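PDB 4W7W: cellulase from Xanthomonas axonopodis pv. citri, which probably hydrolyses the beta-1,4-glucosidic bonds of cellulose, as a glycoside hydrolase family 5 cellulase with an (alpha/beta)8-barrel that binds cello-oligosaccharide. Local coordinates for residues R67-W72 and I106-N111; E266-N271 and Y309-Q314; S159-A164 and A206-I211; W254-K259 and E287-V292. All coordinates share one frame; numbering follows the deposited sequence.

Interaction 1: residues R67-W72 and I106-N111; sequences RLPFLW and ILDLHN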
loop_
_atom_site.group_PDB
_atom_site.type_symbol
_atom_site.label_atom_id
_atom_site.label_comp_id
_atom_site.label_asym_id
_atom_site.label_seq_id
_atom_site.Cartn_x
_atom_site.Cartn_y
_atom_site.Cartn_z
ATOM N N ARG A 67 -4.285 5.439 1.831
ATOM C CA ARG A 67 -4.173 3.981 1.784
ATOM C C ARG A 67 -4.781 3.423 3.068
ATOM O O ARG A 67 -4.437 3.885 4.158
ATOM C CB ARG A 67 -2.712 3.549 1.587
ATOM C CG ARG A 67 -2.519 2.039 1.467
ATOM C CD ARG A 67 -1.141 1.728 0.929
ATOM N NE ARG A 67 -0.831 0.316 0.750
ATOM C CZ ARG A 67 -0.114 -0.432 1.583
ATOM N NH1 ARG A 67 0.257 0.002 2.776
ATOM N NH2 ARG A 67 0.256 -1.637 1.202
ATOM N N LEU A 68 -5.702 2.480 2.909
ATOM C CA LEU A 68 -6.490 1.937 3.999
ATOM C C LEU A 68 -6.220 0.442 4.158
ATOM O O LEU A 68 -6.825 -0.388 3.476
ATOM C CB LEU A 68 -7.971 2.164 3.739
ATOM C CG LEU A 68 -8.901 1.730 4.861
ATOM C CD1 LEU A 68 -8.791 2.684 6.045
ATOM C CD2 LEU A 68 -10.338 1.639 4.378
ATOM N N PRO A 69 -5.295 0.092 5.059
ATOM C CA PRO A 69 -5.100 -1.325 5.393
ATOM C C PRO A 69 -6.347 -1.923 6.032
ATOM O O PRO A 69 -6.970 -1.299 6.883
ATOM C CB PRO A 69 -3.974 -1.273 6.436
ATOM C CG PRO A 69 -3.226 -0.010 6.124
ATOM C CD PRO A 69 -4.301 0.959 5.720
ATOM N N PHE A 70 -6.667 -3.148 5.640
ATOM C CA PHE A 70 -7.667 -3.944 6.337
ATOM C C PHE A 70 -7.326 -5.410 6.103
ATOM O O PHE A 70 -6.485 -5.743 5.261
ATOM C CB PHE A 70 -9.096 -3.622 5.887
ATOM C CG PHE A 70 -9.337 -3.906 4.444
ATOM C CD1 PHE A 70 -9.060 -2.936 3.519
ATOM C CD2 PHE A 70 -9.808 -5.129 4.011
ATOM C CE1 PHE A 70 -9.251 -3.143 2.179
ATOM C CE2 PHE A 70 -9.983 -5.369 2.657
ATOM C CZ PHE A 70 -9.717 -4.369 1.742
ATOM N N LEU A 71 -7.924 -6.283 6.905
ATOM C CA LEU A 71 -7.573 -7.707 6.838
ATOM C C LEU A 71 -8.516 -8.527 5.993
ATOM O O LEU A 71 -9.758 -8.442 6.101
ATOM C CB LEU A 71 -7.556 -8.351 8.211
ATOM C CG LEU A 71 -6.567 -7.753 9.205
ATOM C CD1 LEU A 71 -6.557 -8.604 10.453
ATOM C CD2 LEU A 71 -5.172 -7.658 8.599
ATOM N N TRP A 72 -7.915 -9.381 5.172
ATOM C CA TRP A 72 -8.645 -10.373 4.402
ATOM C C TRP A 72 -9.582 -11.182 5.298
ATOM O O TRP A 72 -10.744 -11.393 4.974
ATOM C CB TRP A 72 -7.616 -11.260 3.690
ATOM C CG TRP A 72 -8.145 -12.197 2.661
ATOM C CD1 TRP A 72 -9.447 -12.438 2.318
ATOM C CD2 TRP A 72 -7.346 -13.062 1.855
ATOM N NE1 TRP A 72 -9.501 -13.414 1.353
ATOM C CE2 TRP A 72 -8.224 -13.802 1.040
ATOM C CE3 TRP A 72 -5.969 -13.288 1.757
ATOM C CZ2 TRP A 72 -7.768 -14.761 0.142
ATOM C CZ3 TRP A 72 -5.515 -14.254 0.883
ATOM C CH2 TRP A 72 -6.413 -14.973 0.081
ATOM N N ILE A 106 -7.168 3.827 -1.467
ATOM C CA ILE A 106 -6.551 2.545 -1.805
ATOM C C ILE A 106 -7.018 1.501 -0.802
ATOM O O ILE A 106 -6.752 1.615 0.397
ATOM C CB ILE A 106 -5.018 2.600 -1.811
ATOM C CG1 ILE A 106 -4.494 3.636 -2.805
ATOM C CG2 ILE A 106 -4.447 1.220 -2.091
ATOM C CD1 ILE A 106 -3.052 4.018 -2.568
ATOM N N LEU A 107 -7.701 0.480 -1.309
ATOM C CA LEU A 107 -8.088 -0.665 -0.492
ATOM C C LEU A 107 -6.882 -1.581 -0.411
ATOM O O LEU A 107 -6.538 -2.240 -1.403
ATOM C CB LEU A 107 -9.271 -1.383 -1.136
ATOM C CG LEU A 107 -10.522 -0.531 -1.298
ATOM C CD1 LEU A 107 -11.650 -1.375 -1.883
ATOM C CD2 LEU A 107 -10.944 0.130 0.009
ATOM N N ASP A 108 -6.212 -1.586 0.742
ATOM C CA ASP A 108 -4.994 -2.384 0.943
ATOM C C ASP A 108 -5.335 -3.646 1.707
ATOM O O ASP A 108 -5.574 -3.609 2.905
ATOM C CB ASP A 108 -3.954 -1.554 1.713
ATOM C CG ASP A 108 -2.910 -2.375 2.428
ATOM O OD1 ASP A 108 -2.608 -3.513 2.015
ATOM O OD2 ASP A 108 -2.416 -1.820 3.451
ATOM N N LEU A 109 -5.387 -4.761 0.975
ATOM C CA LEU A 109 -5.572 -6.078 1.589
ATOM C C LEU A 109 -4.253 -6.420 2.298
ATOM O O LEU A 109 -3.274 -6.821 1.659
ATOM C CB LEU A 109 -5.919 -7.122 0.536
ATOM C CG LEU A 109 -6.447 -8.441 1.113
ATOM C CD1 LEU A 109 -7.859 -8.278 1.645
ATOM C CD2 LEU A 109 -6.414 -9.512 0.039
ATOM N N HIS A 110 -4.203 -6.179 3.604
ATOM C CA HIS A 110 -2.929 -6.025 4.290
ATOM C C HIS A 110 -2.455 -7.354 4.864
ATOM O O HIS A 110 -2.399 -7.535 6.078
ATOM C CB HIS A 110 -3.048 -4.946 5.357
ATOM C CG HIS A 110 -1.737 -4.360 5.784
ATOM N ND1 HIS A 110 -1.172 -3.275 5.149
ATOM C CD2 HIS A 110 -0.900 -4.683 6.795
ATOM C CE1 HIS A 110 -0.049 -2.950 5.763
ATOM N NE2 HIS A 110 0.138 -3.786 6.767
ATOM N N ASN A 111 -2.117 -8.287 3.962
ATOM C CA ASN A 111 -2.065 -9.694 4.346
ATOM C C ASN A 111 -0.781 -10.462 4.102
ATOM O O ASN A 111 -0.718 -11.624 4.482
ATOM C CB ASN A 111 -3.273 -10.453 3.763
ATOM C CG ASN A 111 -4.428 -10.421 4.700
ATOM O OD1 ASN A 111 -5.096 -9.387 4.838
ATOM N ND2 ASN A 111 -4.607 -11.500 5.448
#

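Interaction 2: residues E266-N271 and Y309-Q314; sequences EFATAN and YPFTVQ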
loop_
_atom_site.group_PDB
_atom_site.type_symbol
_atom_site.label_atom_id
_atom_site.label_comp_id
_atom_site.label_asym_id
_atom_site.label_seq_id
_atom_site.Cartn_x
_atom_site.Cartn_y
_atom_site.Cartn_z
ATOM N N GLU A 266 4.343 2.267 0.698
ATOM C CA GLU A 266 4.821 2.577 2.029
ATOM C C GLU A 266 6.247 3.069 1.933
ATOM O O GLU A 266 7.059 2.534 1.174
ATOM C CB GLU A 266 4.847 1.375 2.973
ATOM C CG GLU A 266 3.500 0.766 3.255
ATOM C CD GLU A 266 3.552 -0.353 4.276
ATOM O OE1 GLU A 266 4.583 -0.512 4.993
ATOM O OE2 GLU A 266 2.543 -1.090 4.351
ATOM N N PHE A 267 6.557 4.042 2.777
ATOM C CA PHE A 267 7.910 4.526 3.022
ATOM C C PHE A 267 7.788 5.356 4.285
ATOM O O PHE A 267 6.706 5.807 4.638
ATOM C CB PHE A 267 8.482 5.359 1.857
ATOM C CG PHE A 267 7.810 6.716 1.640
ATOM C CD1 PHE A 267 6.488 6.810 1.242
ATOM C CD2 PHE A 267 8.519 7.883 1.822
ATOM C CE1 PHE A 267 5.894 8.043 1.031
ATOM C CE2 PHE A 267 7.939 9.108 1.599
ATOM C CZ PHE A 267 6.622 9.200 1.206
ATOM N N ALA A 268 8.905 5.559 4.967
ATOM C CA ALA A 268 8.934 6.369 6.177
ATOM C C ALA A 268 10.362 6.707 6.489
ATOM O O ALA A 268 11.288 5.977 6.111
ATOM C CB ALA A 268 8.338 5.628 7.360
ATOM N N THR A 269 10.518 7.795 7.228
ATOM C CA THR A 269 11.787 8.264 7.773
ATOM C C THR A 269 11.515 8.800 9.166
ATOM O O THR A 269 10.424 9.305 9.443
ATOM C CB THR A 269 12.401 9.352 6.867
ATOM O OG1 THR A 269 11.470 10.417 6.670
ATOM C CG2 THR A 269 12.791 8.787 5.519
ATOM N N ALA A 270 12.510 8.695 10.037
ATOM C CA ALA A 270 12.375 9.178 11.401
ATOM C C ALA A 270 12.728 10.647 11.508
ATOM O O ALA A 270 13.241 11.257 10.568
ATOM C CB ALA A 270 13.246 8.355 12.322
ATOM N N ASN A 271 12.437 11.206 12.672
ATOM C CA ASN A 271 12.597 12.639 12.866
ATOM C C ASN A 271 13.992 13.048 13.311
ATOM O O ASN A 271 14.218 13.362 14.479
ATOM C CB ASN A 271 11.566 13.118 13.887
ATOM C CG ASN A 271 11.640 14.597 14.139
ATOM O OD1 ASN A 271 11.958 15.361 13.244
ATOM N ND2 ASN A 271 11.379 15.000 15.364
ATOM N N TYR A 309 6.197 6.039 18.623
ATOM C CA TYR A 309 6.255 5.498 17.275
ATOM C C TYR A 309 6.966 6.476 16.339
ATOM O O TYR A 309 6.518 7.606 16.162
ATOM C CB TYR A 309 4.876 5.171 16.729
ATOM C CG TYR A 309 4.950 4.411 15.427
ATOM C CD1 TYR A 309 5.593 3.187 15.354
ATOM C CD2 TYR A 309 4.397 4.929 14.266
ATOM C CE1 TYR A 309 5.686 2.499 14.165
ATOM C CE2 TYR A 309 4.474 4.240 13.070
ATOM C CZ TYR A 309 5.104 3.024 13.024
ATOM O OH TYR A 309 5.192 2.328 11.828
ATOM N N PRO A 310 8.077 6.043 15.728
ATOM C CA PRO A 310 8.913 7.043 15.063
ATOM C C PRO A 310 8.367 7.611 13.772
ATOM O O PRO A 310 8.898 8.600 13.281
ATOM C CB PRO A 310 10.233 6.287 14.800
ATOM C CG PRO A 310 9.859 4.852 14.787
ATOM C CD PRO A 310 8.741 4.724 15.786
ATOM N N PHE A 311 7.360 6.952 13.189
ATOM C CA PHE A 311 6.913 7.292 11.835
ATOM C C PHE A 311 5.520 7.906 11.793
ATOM O O PHE A 311 4.974 8.106 10.721
ATOM C CB PHE A 311 6.964 6.051 10.927
ATOM C CG PHE A 311 8.307 5.379 10.877
ATOM C CD1 PHE A 311 9.498 6.091 10.729
ATOM C CD2 PHE A 311 8.365 4.004 10.886
ATOM C CE1 PHE A 311 10.724 5.422 10.648
ATOM C CE2 PHE A 311 9.566 3.339 10.791
ATOM C CZ PHE A 311 10.749 4.045 10.691
ATOM N N THR A 312 4.918 8.186 12.937
ATOM C CA THR A 312 3.577 8.722 12.924
ATOM C C THR A 312 3.504 10.127 12.352
ATOM O O THR A 312 4.276 10.999 12.749
ATOM C CB THR A 312 2.934 8.705 14.311
ATOM O OG1 THR A 312 1.611 9.222 14.178
ATOM C CG2 THR A 312 3.717 9.512 15.378
ATOM N N VAL A 313 2.531 10.364 11.481
ATOM C CA VAL A 313 2.147 11.726 11.129
ATOM C C VAL A 313 0.700 12.019 11.528
ATOM O O VAL A 313 0.112 12.993 11.052
ATOM C CB VAL A 313 2.457 12.105 9.659
ATOM C CG1 VAL A 313 3.967 12.086 9.443
ATOM C CG2 VAL A 313 1.731 11.212 8.668
ATOM N N GLN A 314 0.139 11.205 12.426
ATOM C CA GLN A 314 -1.157 11.524 12.995
ATOM C C GLN A 314 -1.011 12.789 13.845
ATOM O O GLN A 314 -0.140 12.834 14.699
ATOM C CB GLN A 314 -1.636 10.376 13.873
ATOM C CG GLN A 314 -3.042 10.575 14.424
ATOM C CD GLN A 314 -4.145 10.493 13.387
ATOM O OE1 GLN A 314 -3.940 10.114 12.227
ATOM N NE2 GLN A 314 -5.345 10.799 13.825
HETATM O O HOH W 1 10.915 9.858 14.687
#

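Interaction 3: residues S159-A164 and A206-I211; sequences SAPDWA and AKALEI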
loop_
_atom_site.group_PDB
_atom_site.type_symbol
_atom_site.label_atom_id
_atom_site.label_comp_id
_atom_site.label_asym_id
_atom_site.label_seq_id
_atom_site.Cartn_x
_atom_site.Cartn_y
_atom_site.Cartn_z
ATOM N N SER A 159 7.779 -17.536 -4.338
ATOM C CA SER A 159 8.700 -17.136 -5.390
ATOM C C SER A 159 8.104 -16.027 -6.235
ATOM O O SER A 159 6.879 -15.849 -6.275
ATOM C CB SER A 159 9.048 -18.315 -6.285
ATOM O OG SER A 159 7.938 -18.646 -7.094
ATOM N N ALA A 160 8.966 -15.310 -6.932
ATOM C CA ALA A 160 8.497 -14.247 -7.798
ATOM C C ALA A 160 7.577 -14.757 -8.922
ATOM O O ALA A 160 6.532 -14.165 -9.150
ATOM C CB ALA A 160 9.649 -13.399 -8.318
ATOM N N PRO A 161 7.901 -15.886 -9.582
ATOM C CA PRO A 161 6.970 -16.389 -10.603
ATOM C C PRO A 161 5.643 -16.899 -10.028
ATOM O O PRO A 161 4.585 -16.688 -10.627
ATOM C CB PRO A 161 7.761 -17.542 -11.259
ATOM C CG PRO A 161 9.191 -17.205 -11.008
ATOM C CD PRO A 161 9.184 -16.607 -9.627
ATOM N N ASP A 162 5.681 -17.525 -8.853
ATOM C CA ASP A 162 4.441 -18.022 -8.261
ATOM C C ASP A 162 3.574 -16.846 -7.821
ATOM O O ASP A 162 2.352 -16.870 -8.012
ATOM C CB ASP A 162 4.692 -18.970 -7.090
ATOM C CG ASP A 162 5.228 -20.321 -7.518
ATOM O OD1 ASP A 162 5.159 -20.640 -8.711
ATOM O OD2 ASP A 162 5.672 -21.076 -6.636
ATOM N N TRP A 163 4.184 -15.814 -7.249
ATOM C CA TRP A 163 3.411 -14.632 -6.899
ATOM C C TRP A 163 2.857 -13.962 -8.160
ATOM O O TRP A 163 1.702 -13.548 -8.193
ATOM C CB TRP A 163 4.214 -13.631 -6.017
ATOM C CG TRP A 163 3.421 -12.376 -5.871
ATOM C CD1 TRP A 163 3.649 -11.203 -6.502
ATOM C CD2 TRP A 163 2.140 -12.246 -5.228
ATOM N NE1 TRP A 163 2.617 -10.343 -6.272
ATOM C CE2 TRP A 163 1.673 -10.967 -5.503
ATOM C CE3 TRP A 163 1.356 -13.099 -4.442
ATOM C CZ2 TRP A 163 0.455 -10.502 -5.024
ATOM C CZ3 TRP A 163 0.148 -12.641 -3.969
ATOM C CH2 TRP A 163 -0.290 -11.360 -4.260
ATOM N N ALA A 164 3.665 -13.878 -9.215
ATOM C CA ALA A 164 3.181 -13.271 -10.447
ATOM C C ALA A 164 1.960 -14.001 -10.999
ATOM O O ALA A 164 1.028 -13.365 -11.479
ATOM C CB ALA A 164 4.282 -13.212 -11.489
ATOM N N ALA A 206 11.463 -8.113 -11.051
ATOM C CA ALA A 206 11.568 -7.467 -12.349
ATOM C C ALA A 206 11.267 -8.436 -13.481
ATOM O O ALA A 206 10.456 -8.154 -14.355
ATOM C CB ALA A 206 12.964 -6.887 -12.502
ATOM N N LYS A 207 11.925 -9.587 -13.464
ATOM C CA LYS A 207 11.738 -10.554 -14.523
ATOM C C LYS A 207 10.369 -11.211 -14.430
ATOM O O LYS A 207 9.702 -11.387 -15.445
ATOM C CB LYS A 207 12.850 -11.613 -14.478
ATOM C CG LYS A 207 12.720 -12.737 -15.472
ATOM C CD LYS A 207 12.728 -12.235 -16.911
ATOM C CE LYS A 207 12.621 -13.383 -17.892
ATOM N NZ LYS A 207 12.645 -12.893 -19.298
ATOM N N ALA A 208 9.959 -11.612 -13.237
ATOM C CA ALA A 208 8.714 -12.355 -13.112
ATOM C C ALA A 208 7.515 -11.523 -13.538
ATOM O O ALA A 208 6.569 -12.038 -14.133
ATOM C CB ALA A 208 8.528 -12.814 -11.686
ATOM N N LEU A 209 7.519 -10.233 -13.221
ATOM C CA LEU A 209 6.334 -9.405 -13.412
ATOM C C LEU A 209 6.243 -8.830 -14.809
ATOM O O LEU A 209 5.203 -8.280 -15.168
ATOM C CB LEU A 209 6.281 -8.301 -12.363
ATOM C CG LEU A 209 6.035 -8.861 -10.970
ATOM C CD1 LEU A 209 6.310 -7.797 -9.927
ATOM C CD2 LEU A 209 4.624 -9.414 -10.784
ATOM N N GLU A 210 7.280 -8.989 -15.620
ATOM C CA GLU A 210 7.169 -8.664 -17.038
ATOM C C GLU A 210 6.089 -9.481 -17.767
ATOM O O GLU A 210 5.607 -9.089 -18.822
ATOM C CB GLU A 210 8.537 -8.826 -17.695
ATOM C CG GLU A 210 9.376 -7.632 -17.323
ATOM C CD GLU A 210 10.877 -7.800 -17.478
ATOM O OE1 GLU A 210 11.340 -8.697 -18.212
ATOM O OE2 GLU A 210 11.615 -6.988 -16.855
ATOM N N ILE A 211 5.719 -10.616 -17.195
ATOM C CA ILE A 211 4.740 -11.495 -17.820
ATOM C C ILE A 211 3.324 -10.941 -17.695
ATOM O O ILE A 211 2.439 -11.368 -18.429
ATOM C CB ILE A 211 4.766 -12.931 -17.217
ATOM C CG1 ILE A 211 4.038 -12.995 -15.877
ATOM C CG2 ILE A 211 6.170 -13.490 -17.118
ATOM C CD1 ILE A 211 4.136 -14.341 -15.239
#

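Interaction 4: residues W254-K259 and E287-V292; sequences WLRENK and EKNSDV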
loop_
_atom_site.group_PDB
_atom_site.type_symbol
_atom_site.label_atom_id
_atom_site.label_comp_id
_atom_site.label_asym_id
_atom_site.label_seq_id
_atom_site.Cartn_x
_atom_site.Cartn_y
_atom_site.Cartn_z
ATOM N N TRP A 254 13.332 0.177 -14.233
ATOM C CA TRP A 254 12.517 -0.950 -14.685
ATOM C C TRP A 254 11.150 -0.471 -15.168
ATOM O O TRP A 254 10.654 -0.923 -16.198
ATOM C CB TRP A 254 12.383 -1.967 -13.565
ATOM C CG TRP A 254 11.574 -3.154 -13.942
ATOM C CD1 TRP A 254 12.017 -4.263 -14.603
ATOM C CD2 TRP A 254 10.175 -3.359 -13.706
ATOM N NE1 TRP A 254 10.980 -5.143 -14.787
ATOM C CE2 TRP A 254 9.844 -4.618 -14.233
ATOM C CE3 TRP A 254 9.168 -2.607 -13.096
ATOM C CZ2 TRP A 254 8.552 -5.138 -14.170
ATOM C CZ3 TRP A 254 7.891 -3.137 -13.029
ATOM C CH2 TRP A 254 7.599 -4.386 -13.556
ATOM N N LEU A 255 10.535 0.447 -14.423
ATOM C CA LEU A 255 9.263 1.004 -14.865
ATOM C C LEU A 255 9.409 1.640 -16.243
ATOM O O LEU A 255 8.609 1.392 -17.149
ATOM C CB LEU A 255 8.766 2.070 -13.884
ATOM C CG LEU A 255 8.429 1.604 -12.476
ATOM C CD1 LEU A 255 8.201 2.831 -11.595
ATOM C CD2 LEU A 255 7.223 0.686 -12.476
ATOM N N ARG A 256 10.441 2.461 -16.399
ATOM C CA ARG A 256 10.641 3.167 -17.645
ATOM C C ARG A 256 10.910 2.195 -18.804
ATOM O O ARG A 256 10.350 2.358 -19.894
ATOM C CB ARG A 256 11.756 4.189 -17.479
ATOM C CG ARG A 256 11.711 5.315 -18.478
ATOM C CD ARG A 256 12.712 6.390 -18.099
ATOM N NE ARG A 256 12.197 7.277 -17.061
ATOM C CZ ARG A 256 12.864 7.690 -16.000
ATOM N NH1 ARG A 256 14.129 7.342 -15.790
ATOM N NH2 ARG A 256 12.257 8.502 -15.153
ATOM N N GLU A 257 11.744 1.186 -18.547
ATOM C CA GLU A 257 12.089 0.168 -19.552
ATOM C C GLU A 257 10.865 -0.565 -20.068
ATOM O O GLU A 257 10.795 -0.920 -21.237
ATOM C CB GLU A 257 13.047 -0.870 -18.955
ATOM C CG GLU A 257 14.413 -0.325 -18.599
ATOM C CD GLU A 257 15.110 -1.130 -17.516
ATOM O OE1 GLU A 257 14.787 -2.330 -17.365
ATOM O OE2 GLU A 257 15.966 -0.540 -16.786
ATOM N N ASN A 258 9.908 -0.797 -19.179
ATOM C CA ASN A 258 8.737 -1.600 -19.470
ATOM C C ASN A 258 7.490 -0.788 -19.729
ATOM O O ASN A 258 6.415 -1.364 -19.923
ATOM C CB ASN A 258 8.529 -2.632 -18.362
ATOM C CG ASN A 258 9.596 -3.694 -18.391
ATOM O OD1 ASN A 258 9.557 -4.584 -19.229
ATOM N ND2 ASN A 258 10.597 -3.566 -17.536
ATOM N N LYS A 259 7.643 0.541 -19.779
ATOM C CA LYS A 259 6.534 1.450 -20.055
ATOM C C LYS A 259 5.414 1.261 -19.017
ATOM O O LYS A 259 4.235 1.279 -19.350
ATOM C CB LYS A 259 5.988 1.260 -21.492
ATOM C CG LYS A 259 7.003 1.017 -22.605
ATOM C CD LYS A 259 8.046 2.124 -22.703
ATOM C CE LYS A 259 8.537 2.416 -24.129
ATOM N NZ LYS A 259 9.924 1.935 -24.416
ATOM N N GLU A 287 9.385 13.203 -7.798
ATOM C CA GLU A 287 8.862 14.299 -8.616
ATOM C C GLU A 287 9.629 14.440 -9.924
ATOM O O GLU A 287 9.035 14.629 -10.977
ATOM C CB GLU A 287 8.872 15.629 -7.857
ATOM C CG GLU A 287 7.770 15.755 -6.804
ATOM C CD GLU A 287 7.254 17.165 -6.621
ATOM O OE1 GLU A 287 8.044 18.120 -6.783
ATOM O OE2 GLU A 287 6.060 17.321 -6.278
ATOM N N LYS A 288 10.949 14.317 -9.847
ATOM C CA LYS A 288 11.801 14.417 -11.032
ATOM C C LYS A 288 11.487 13.300 -12.023
ATOM O O LYS A 288 11.686 13.441 -13.235
ATOM C CB LYS A 288 13.277 14.355 -10.616
ATOM C CG LYS A 288 14.301 14.386 -11.747
ATOM C CD LYS A 288 14.261 15.685 -12.526
ATOM C CE LYS A 288 15.470 15.830 -13.441
ATOM N NZ LYS A 288 15.176 16.753 -14.568
ATOM N N ASN A 289 11.024 12.171 -11.491
ATOM C CA ASN A 289 10.712 10.969 -12.262
ATOM C C ASN A 289 9.219 10.682 -12.289
ATOM O O ASN A 289 8.766 9.534 -12.295
ATOM C CB ASN A 289 11.513 9.809 -11.696
ATOM C CG ASN A 289 12.994 9.999 -11.935
ATOM O OD1 ASN A 289 13.459 9.756 -13.043
ATOM N ND2 ASN A 289 13.738 10.465 -10.933
ATOM N N SER A 290 8.452 11.752 -12.374
ATOM C CA SER A 290 7.011 11.681 -12.381
ATOM C C SER A 290 6.448 11.099 -13.672
ATOM O O SER A 290 5.250 10.850 -13.733
ATOM C CB SER A 290 6.408 13.067 -12.163
ATOM O OG SER A 290 6.736 13.919 -13.242
ATOM N N ASP A 291 7.285 10.894 -14.697
ATOM C CA ASP A 291 6.848 10.152 -15.876
ATOM C C ASP A 291 6.453 8.715 -15.546
ATOM O O ASP A 291 5.605 8.141 -16.224
ATOM C CB ASP A 291 7.898 10.159 -17.000
ATOM C CG ASP A 291 9.208 9.462 -16.627
ATOM O OD1 ASP A 291 9.704 9.680 -15.516
ATOM O OD2 ASP A 291 9.784 8.741 -17.489
ATOM N N VAL A 292 7.081 8.133 -14.518
ATOM C CA VAL A 292 6.777 6.766 -14.112
ATOM C C VAL A 292 6.209 6.649 -12.700
ATOM O O VAL A 292 5.493 5.694 -12.441
ATOM C CB VAL A 292 7.973 5.796 -14.289
ATOM C CG1 VAL A 292 8.380 5.680 -15.753
ATOM C CG2 VAL A 292 9.162 6.220 -13.446
HETATM O O HOH W 2 15.842 8.885 -13.989
#

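Interaction 1: residues R67-W72 and I106-N111
Arg67 to Phe70 pairs in parallel with Ile106 to Leu109, the second and third strands of the (beta/alpha)8 barrel, their short axes 29° apart and joined by alternating backbone bonds such as Leu68 N to Ile106 O (2.9 Å). Side chains alternate between two environments. Leu68, Phe70, Leu107 and Leu109 face the surrounding helices, among them helix 85-100, where aliphatic and aromatic groups suit a dry interface: the rim of the Phe70 ring meets Leu107 through CE1 and CB (3.8 Å).

Arg67, Pro69 and Asp108 face the barrel interior. Extended from CG to NE, Arg67 lays its guanidinium flat over the Asp108 carboxylate, the planes 13° apart and OD2 3.3 Å from NH1, so this salt bridge works by charge alone. Arg67 NH1 bonds to Asn28 and Glu266, and NH2 to Asn153 and Glu222. The same Asp108 OD2 uses its syn lone pair to accept from His110 ND1 at 2.6 Å, close to the imidazole plane, which fixes the rotation of a ring that touches bound glucose. Beyond the strand ends, Asn111 OD1 takes the Trp72 N-H, at the start of the helix that follows Leu71, in a nearly straight bond of 2.8 Å.

Interaction 2: residues E266-N271 and Y309-Q314
The Phe311 ring lies flat against Ala268, at the C-terminal end of the seventh strand of the (beta/alpha)8 barrel, where a loop following the last strand folds back over the segment that leaves the barrel. Ala268 CB sits over one face, 3.7 Å from the ring centroid and 21° off the normal, a CH-pi contact displaced toward the CG and CD1 side of the ring. A methyl group is small enough to let the ring come this close to the strand. The opposite face is covered by Pro310 CG, about 4.0 Å above its plane, and the ring is therefore held between the methyl of one segment and the pyrrolidine of its own predecessor. Phe311 carries CG beside its backbone N (chi1 -55°), a rotation that lays the ring against the Pro310 ring.

At the rim, the backbone takes over: Thr269 O approaches Phe311 CD1 at 3.6 Å, and Ala270 N lies near the ring plane, 3.8 Å from Phe311 CE1. That amide is buried with no hydrogen-bonding partner in the model. A type I turn from Tyr309 to Thr312 presents Pro310 and Phe311 together, while Tyr309 itself lines the glycan pocket and reaches bound glucose through a weak hydrogen bond. No direct hydrogen bond joins the segments, but one water does, accepting from Asn271 N at 2.9 Å and donating to Pro310 O at 2.8 Å.

Interaction 3: residues S159-A164 and A206-I211
Ala208 presses its methyl into the first turn of helix 160-176, its CB lying 3.6 Å from Ala160 CB and 3.5 Å from Ala160 O. The small side chains of Ala160 and Ala208 let the helices approach, with Pro161 CA 5.1 Å from Ala208 CA. One turn further along, Ala164 CB reaches back to Ala208 O (3.7 Å) and also receives two longer side chains. Leu209 holds CG beside its backbone N (chi1 -68°); CD1 continues the extended chain, while the second branch, CD2, meets Ala164 CB at 3.9 Å. Ile211 places CG1 between its backbone N and carbonyl carbon (chi1 78°), a less common choice, and the extended arm beyond carries CD1 to the same methyl at 3.9 Å.

The contact is apolar and includes no hydrogen bond between the segments. Polar work is done within the first of them, where Ser159 is the N-cap and, in the conformer described, its OG accepts from Asp162 N. Proline suits the turn that follows, because the first residues of a helix need no intrahelical N-H bond. Alanine-rich close packing of this kind joins the capped N-terminus of an outer barrel helix to short helix 205-209, on the periphery of the (beta/alpha)8 fold.

Interaction 4: residues W254-K259 and E287-V292
On the outside of the (beta/alpha)8 barrel, the last turn of helix 243-258 meets the loop that leads from helix 273-288 into the eighth strand, and Arg256 is clamped by that loop. Its guanidinium grips the Asp291 carboxylate side-on with two nitrogens: Arg256 NE bonds to Asp291 OD2 at 2.9 Å and NH2 to OD1 at 2.8 Å. Both oxygens use their syn lone pairs and the planes are only 14° apart, so the salt bridge is bidentate and nearly coplanar. A bend at chi3 (-81°) in Arg256 turns the group toward the loop.

NH2 has a second acceptor in Asn289 OD1, which receives it on a lone pair in the carbonyl plane. Asn289 is the first residue to leave the helical conformation, and its short amide can reach the arginine while its ND2 bonds back to Tyr285 O. Beneath these polar groups, Val292 packs its branched side chain on Leu255, CB to CB at 3.8 Å, and sets CG1 3.9 Å from Arg256 CA. The chain leaves the first helix through a Schellman motif at Lys259. A water completes the set, accepting from Arg256 NH1 at 2.9 Å and donating to Asn289 OD1 at 2.7 Å.

How the interactions relate
Interactions 1 and 2 involve the same closed eight-stranded sheet, with centres 19 Å apart. They meet beside the glycan pocket, of which His110 is part: Arg67 NH1 forms a salt bridge with Glu266 OE2 (3.0 Å) and His110 packs beside the same carboxylate. Interactions 3 and 4 lie in the outer layer, each about 19 Å from the chain's centre, and touch through a probable hydrogen bond between Glu210 and Trp254. Along the chain, interaction 1 closes first, then interaction 3; interactions 2 and 4 alternate their segments, since strand 262-268 runs between helices 243-258 and 273-288. The inner pair thus borders the sugar-binding end, while the outer pair joins successive surrounding elements.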